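PDB 2WZP: lactococcal phage P2 ORF15 from Lactococcus phage p2, which probably forms the distal tail hub of the phage baseplate, linking the tail tube to the receptor-binding apparatus that recognises the host. Local coordinates for residues 133-138 with 156-161; 230-235 with 263-268. All blocks are in the same frame, centred on the assembly; numbering follows the deposited sequence.

Contact 1 (133-138 with 156-161); sequences ADLALA and ITFDII
L135 and F158 lock together across neighbouring antiparallel strands, 130-140 and 153-163, inside the large sheet of the Dit N-terminal domain. The platform is one face of the F158 ring and the bump is a single methyl: L135 CD1 sits 4.0 Å from the centroid of the F158 ring, 23° off the normal and displaced toward the rim, a CH-pi contact. With chi1 at -56°, L135 carries CG beside its own backbone N and straddles two neighbours, since its other methyl, CD2, lies 3.8 Å from CD1 of I160, the residue directly across from it.

Farther along, L137 starts off pointing away from the partner strand, but its CD2 comes back to within 3.5 Å of I156 CG1. The two side chains cross at about a right angle, and I114 of helix 100-115 packs against both. On the face carrying A136 and D159 the bumps are a small methyl, A136 CB, and I161 CD1, 3.8 Å from it; I70 of a second subunit packs against D159 and I161.

In the backbone, A136 and D159 form a hydrogen-bonded pair, N to O both ways, with A138 N to T157 O and I161 N to D134 O flanking it. D159 OD1 takes a bond from Q88 NE2, while a water donates to D159 OD2 at 2.9 Å and to L137 O at 2.8 Å.

Contact 2 (230-235 with 263-268); sequences ILYPKL and QDYILI
Y265 sets its ring against I230 and its CB against the ring of Y232, and its side chain is worth following outward. Y265 CB rests against L231 O at 3.3 Å, beside the CA-H...O contact of Y265 CA with that same oxygen, and it also meets the neighbouring ring, with Y232 CE1 3.6 Å from Y265 CB. With chi1 at 61°, CG falls between the backbone N and the carbonyl carbon, and the ring swings over to I230, where Y265 CG meets I230 CG2. Two ring carbons of Y265 then follow the isoleucine, CD2 to I230 CG2 at 3.6 Å and CE2 to I230 CD1 at 3.7 Å. At the tip, OH makes a weak hydrogen bond to a polar side chain on the chain of another protein.

The Y232 side chain travels in the same direction as that of Y265, with the ring planes inclined at 53° and the centroids 6.0 Å apart. The Y265 ring stacks with W280 of the next strand, 276-281. Opposite W280 the chain spends two residues, D264 and Y265, a classic beta bulge at the start of strand 265-269 in the antiparallel sheet of the Dit C-terminal domain.

L231 and I266 pair through two backbone bonds, L231 N to I266 O at 2.8 Å and I266 N to L231 O at 2.9 Å. On their face, L231 CD1 meets I268 CD1, and L312, A315 and F317 of strand 312-322 pack on L231. P233 CG closes against I266 CD1 at 4.0 Å. Beyond it, a water donates to D264 O and, weakly, to P233 O.

In the fold
Contacts 1 and 2 each join neighbouring antiparallel strands, but in different sheets of different Dit domains, with centres 34 Å apart and on opposite sides of the chain's centre. Contact 1 is buried nearly throughout and has four backbone bonds; its apolar part is mostly aliphatic, with one phenylalanine. Contact 2, also mostly buried, has two such bonds, adds two tyrosines to its aliphatic side chains, and ends toward exposed residues. Their outer neighbours differ too: a second copy of this protein packs on contact 1, a different protein on contact 2. One element reaches both: strand 312-322 lines contact 2, and its K320 forms a salt bridge with D134 of contact 1, which also hydrogen-bonds to Y165.

Contact 1 (133-138 with 156-161)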
# COMPACT_ATOMS: atom_id res chain seq x y z
N ALA M 133 37.89 4.60 -6.66
CA ALA M 133 37.43 3.73 -5.59
C ALA M 133 37.75 2.31 -5.99
O ALA M 133 37.32 1.89 -7.06
CB ALA M 133 35.93 3.89 -5.35
N ASP M 134 38.52 1.58 -5.17
CA ASP M 134 38.78 0.15 -5.40
C ASP M 134 37.59 -0.58 -4.82
O ASP M 134 37.25 -0.39 -3.64
CB ASP M 134 40.07 -0.33 -4.71
CG ASP M 134 41.32 0.29 -5.26
OD1 ASP M 134 41.27 0.82 -6.41
OD2 ASP M 134 42.36 0.22 -4.57
N LEU M 135 36.91 -1.35 -5.68
CA LEU M 135 35.68 -2.07 -5.37
C LEU M 135 35.79 -3.57 -5.64
O LEU M 135 36.62 -4.03 -6.44
CB LEU M 135 34.57 -1.53 -6.29
CG LEU M 135 34.27 -0.03 -6.27
CD1 LEU M 135 33.24 0.32 -7.31
CD2 LEU M 135 33.78 0.43 -4.88
N ALA M 136 34.91 -4.34 -5.01
CA ALA M 136 34.81 -5.77 -5.19
C ALA M 136 33.31 -6.05 -5.39
O ALA M 136 32.48 -5.54 -4.63
CB ALA M 136 35.33 -6.49 -3.97
N LEU M 137 32.96 -6.79 -6.44
CA LEU M 137 31.60 -7.16 -6.76
C LEU M 137 31.00 -7.89 -5.53
O LEU M 137 31.66 -8.76 -4.93
CB LEU M 137 31.66 -8.08 -7.98
CG LEU M 137 30.38 -8.53 -8.71
CD1 LEU M 137 29.72 -9.73 -8.08
CD2 LEU M 137 29.52 -7.43 -9.16
N ALA M 138 29.78 -7.47 -5.13
CA ALA M 138 29.03 -8.06 -4.02
C ALA M 138 27.89 -8.89 -4.60
O ALA M 138 27.60 -9.99 -4.10
CB ALA M 138 28.51 -6.98 -3.10
N ILE M 156 23.81 -3.99 -10.05
CA ILE M 156 25.16 -4.39 -9.67
C ILE M 156 25.50 -3.72 -8.32
O ILE M 156 25.14 -2.56 -8.12
CB ILE M 156 26.19 -4.13 -10.80
CG1 ILE M 156 27.47 -4.97 -10.60
CG2 ILE M 156 26.49 -2.63 -11.05
CD1 ILE M 156 28.48 -4.92 -11.70
N THR M 157 26.10 -4.48 -7.38
CA THR M 157 26.47 -4.00 -6.04
C THR M 157 27.94 -4.27 -5.76
O THR M 157 28.43 -5.38 -6.01
CB THR M 157 25.61 -4.62 -4.94
OG1 THR M 157 24.23 -4.53 -5.29
CG2 THR M 157 25.86 -4.00 -3.56
N PHE M 158 28.61 -3.27 -5.20
CA PHE M 158 30.01 -3.37 -4.88
C PHE M 158 30.29 -3.12 -3.44
O PHE M 158 29.79 -2.15 -2.86
CB PHE M 158 30.82 -2.34 -5.67
CG PHE M 158 30.86 -2.57 -7.15
CD1 PHE M 158 31.79 -3.44 -7.71
CD2 PHE M 158 30.01 -1.88 -8.01
CE1 PHE M 158 31.84 -3.64 -9.09
CE2 PHE M 158 30.08 -2.06 -9.40
CZ PHE M 158 30.99 -2.95 -9.93
N ASP M 159 31.18 -3.94 -2.91
CA ASP M 159 31.75 -3.74 -1.59
C ASP M 159 32.90 -2.75 -1.79
O ASP M 159 33.60 -2.83 -2.78
CB ASP M 159 32.32 -5.06 -1.04
CG ASP M 159 31.32 -5.93 -0.31
OD1 ASP M 159 30.49 -5.36 0.47
OD2 ASP M 159 31.46 -7.18 -0.37
N ILE M 160 33.06 -1.84 -0.86
CA ILE M 160 34.11 -0.81 -0.84
C ILE M 160 35.39 -1.38 -0.26
O ILE M 160 35.36 -2.07 0.77
CB ILE M 160 33.63 0.39 0.03
CG1 ILE M 160 32.25 0.97 -0.39
CG2 ILE M 160 34.71 1.47 0.20
CD1 ILE M 160 32.12 1.67 -1.73
N ILE M 161 36.54 -1.02 -0.86
CA ILE M 161 37.86 -1.39 -0.36
C ILE M 161 38.52 -0.10 0.00
O ILE M 161 38.90 0.08 1.16
CB ILE M 161 38.69 -2.25 -1.33
CG1 ILE M 161 37.98 -3.60 -1.55
CG2 ILE M 161 40.15 -2.47 -0.82
CD1 ILE M 161 38.14 -4.12 -2.90
O HOH W 1 32.83 -8.66 -2.39

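Contact 2 (230-235 with 263-268)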
# COMPACT_ATOMS: atom_id res chain seq x y z
N ILE M 230 60.12 2.79 -3.77
CA ILE M 230 61.38 2.18 -4.23
C ILE M 230 62.45 2.95 -3.52
O ILE M 230 62.56 4.15 -3.72
CB ILE M 230 61.55 2.19 -5.77
CG1 ILE M 230 60.40 1.38 -6.42
CG2 ILE M 230 62.94 1.69 -6.19
CD1 ILE M 230 60.79 0.19 -7.25
N LEU M 231 63.18 2.27 -2.62
CA LEU M 231 64.22 2.83 -1.77
C LEU M 231 65.58 2.42 -2.31
O LEU M 231 65.79 1.25 -2.62
CB LEU M 231 64.07 2.34 -0.31
CG LEU M 231 62.64 2.29 0.33
CD1 LEU M 231 62.71 1.73 1.74
CD2 LEU M 231 62.00 3.64 0.39
N TYR M 232 66.51 3.40 -2.45
CA TYR M 232 67.88 3.14 -2.92
C TYR M 232 68.87 3.32 -1.75
O TYR M 232 69.25 4.46 -1.43
CB TYR M 232 68.24 3.99 -4.16
CG TYR M 232 67.39 3.69 -5.39
CD1 TYR M 232 67.72 2.65 -6.25
CD2 TYR M 232 66.26 4.45 -5.67
CE1 TYR M 232 66.96 2.38 -7.39
CE2 TYR M 232 65.48 4.18 -6.80
CZ TYR M 232 65.86 3.17 -7.67
OH TYR M 232 65.10 2.88 -8.78
N PRO M 233 69.30 2.21 -1.10
CA PRO M 233 70.27 2.33 0.02
C PRO M 233 71.61 2.96 -0.37
O PRO M 233 72.02 2.90 -1.53
CB PRO M 233 70.42 0.90 0.55
CG PRO M 233 69.31 0.09 -0.11
CD PRO M 233 68.94 0.79 -1.37
N LYS M 234 72.25 3.63 0.59
CA LYS M 234 73.50 4.34 0.36
C LYS M 234 74.72 3.52 0.79
O LYS M 234 75.50 3.12 -0.07
CB LYS M 234 73.48 5.73 1.02
CG LYS M 234 74.53 6.71 0.50
CD LYS M 234 74.25 8.11 0.96
CE LYS M 234 74.94 9.16 0.10
NZ LYS M 234 73.97 10.20 -0.38
N LEU M 235 74.93 3.38 2.11
CA LEU M 235 76.07 2.68 2.68
C LEU M 235 75.80 1.22 2.94
O LEU M 235 74.72 0.84 3.43
CB LEU M 235 76.54 3.37 3.98
CG LEU M 235 76.91 4.86 3.91
CD1 LEU M 235 77.16 5.41 5.28
CD2 LEU M 235 78.09 5.09 2.98
N GLN M 263 71.33 -4.66 -1.51
CA GLN M 263 70.23 -4.78 -2.46
C GLN M 263 70.31 -3.60 -3.40
O GLN M 263 70.67 -2.50 -2.97
CB GLN M 263 68.88 -4.74 -1.71
CG GLN M 263 68.68 -5.87 -0.68
CD GLN M 263 68.74 -7.27 -1.23
OE1 GLN M 263 67.98 -7.65 -2.13
NE2 GLN M 263 69.58 -8.11 -0.64
N ASP M 264 69.98 -3.81 -4.69
CA ASP M 264 70.01 -2.71 -5.67
C ASP M 264 69.00 -1.61 -5.28
O ASP M 264 69.29 -0.41 -5.42
CB ASP M 264 69.72 -3.24 -7.09
CG ASP M 264 70.72 -4.25 -7.62
OD1 ASP M 264 71.88 -4.28 -7.13
OD2 ASP M 264 70.35 -5.00 -8.56
N TYR M 265 67.83 -2.04 -4.81
CA TYR M 265 66.73 -1.23 -4.30
C TYR M 265 65.80 -2.12 -3.51
O TYR M 265 65.84 -3.34 -3.66
CB TYR M 265 65.97 -0.51 -5.42
CG TYR M 265 65.31 -1.40 -6.44
CD1 TYR M 265 65.97 -1.76 -7.61
CD2 TYR M 265 63.97 -1.77 -6.30
CE1 TYR M 265 65.35 -2.54 -8.59
CE2 TYR M 265 63.34 -2.55 -7.27
CZ TYR M 265 64.03 -2.94 -8.40
OH TYR M 265 63.40 -3.69 -9.36
N ILE M 266 64.97 -1.50 -2.65
CA ILE M 266 63.98 -2.17 -1.82
C ILE M 266 62.61 -1.63 -2.20
O ILE M 266 62.43 -0.42 -2.28
CB ILE M 266 64.26 -1.88 -0.32
CG1 ILE M 266 65.66 -2.42 0.11
CG2 ILE M 266 63.11 -2.40 0.59
CD1 ILE M 266 66.20 -1.82 1.46
N LEU M 267 61.63 -2.51 -2.40
CA LEU M 267 60.26 -2.10 -2.70
C LEU M 267 59.40 -2.30 -1.47
O LEU M 267 59.42 -3.37 -0.85
CB LEU M 267 59.71 -2.85 -3.92
CG LEU M 267 58.33 -2.42 -4.44
CD1 LEU M 267 58.23 -2.62 -5.94
CD2 LEU M 267 57.24 -3.20 -3.79
N ILE M 268 58.67 -1.26 -1.09
CA ILE M 268 57.75 -1.28 0.05
C ILE M 268 56.33 -0.92 -0.39
O ILE M 268 56.17 -0.13 -1.31
CB ILE M 268 58.22 -0.50 1.31
CG1 ILE M 268 58.37 1.01 1.03
CG2 ILE M 268 59.52 -1.09 1.90
CD1 ILE M 268 58.59 1.89 2.27
O HOH W 2 71.37 1.35 -4.42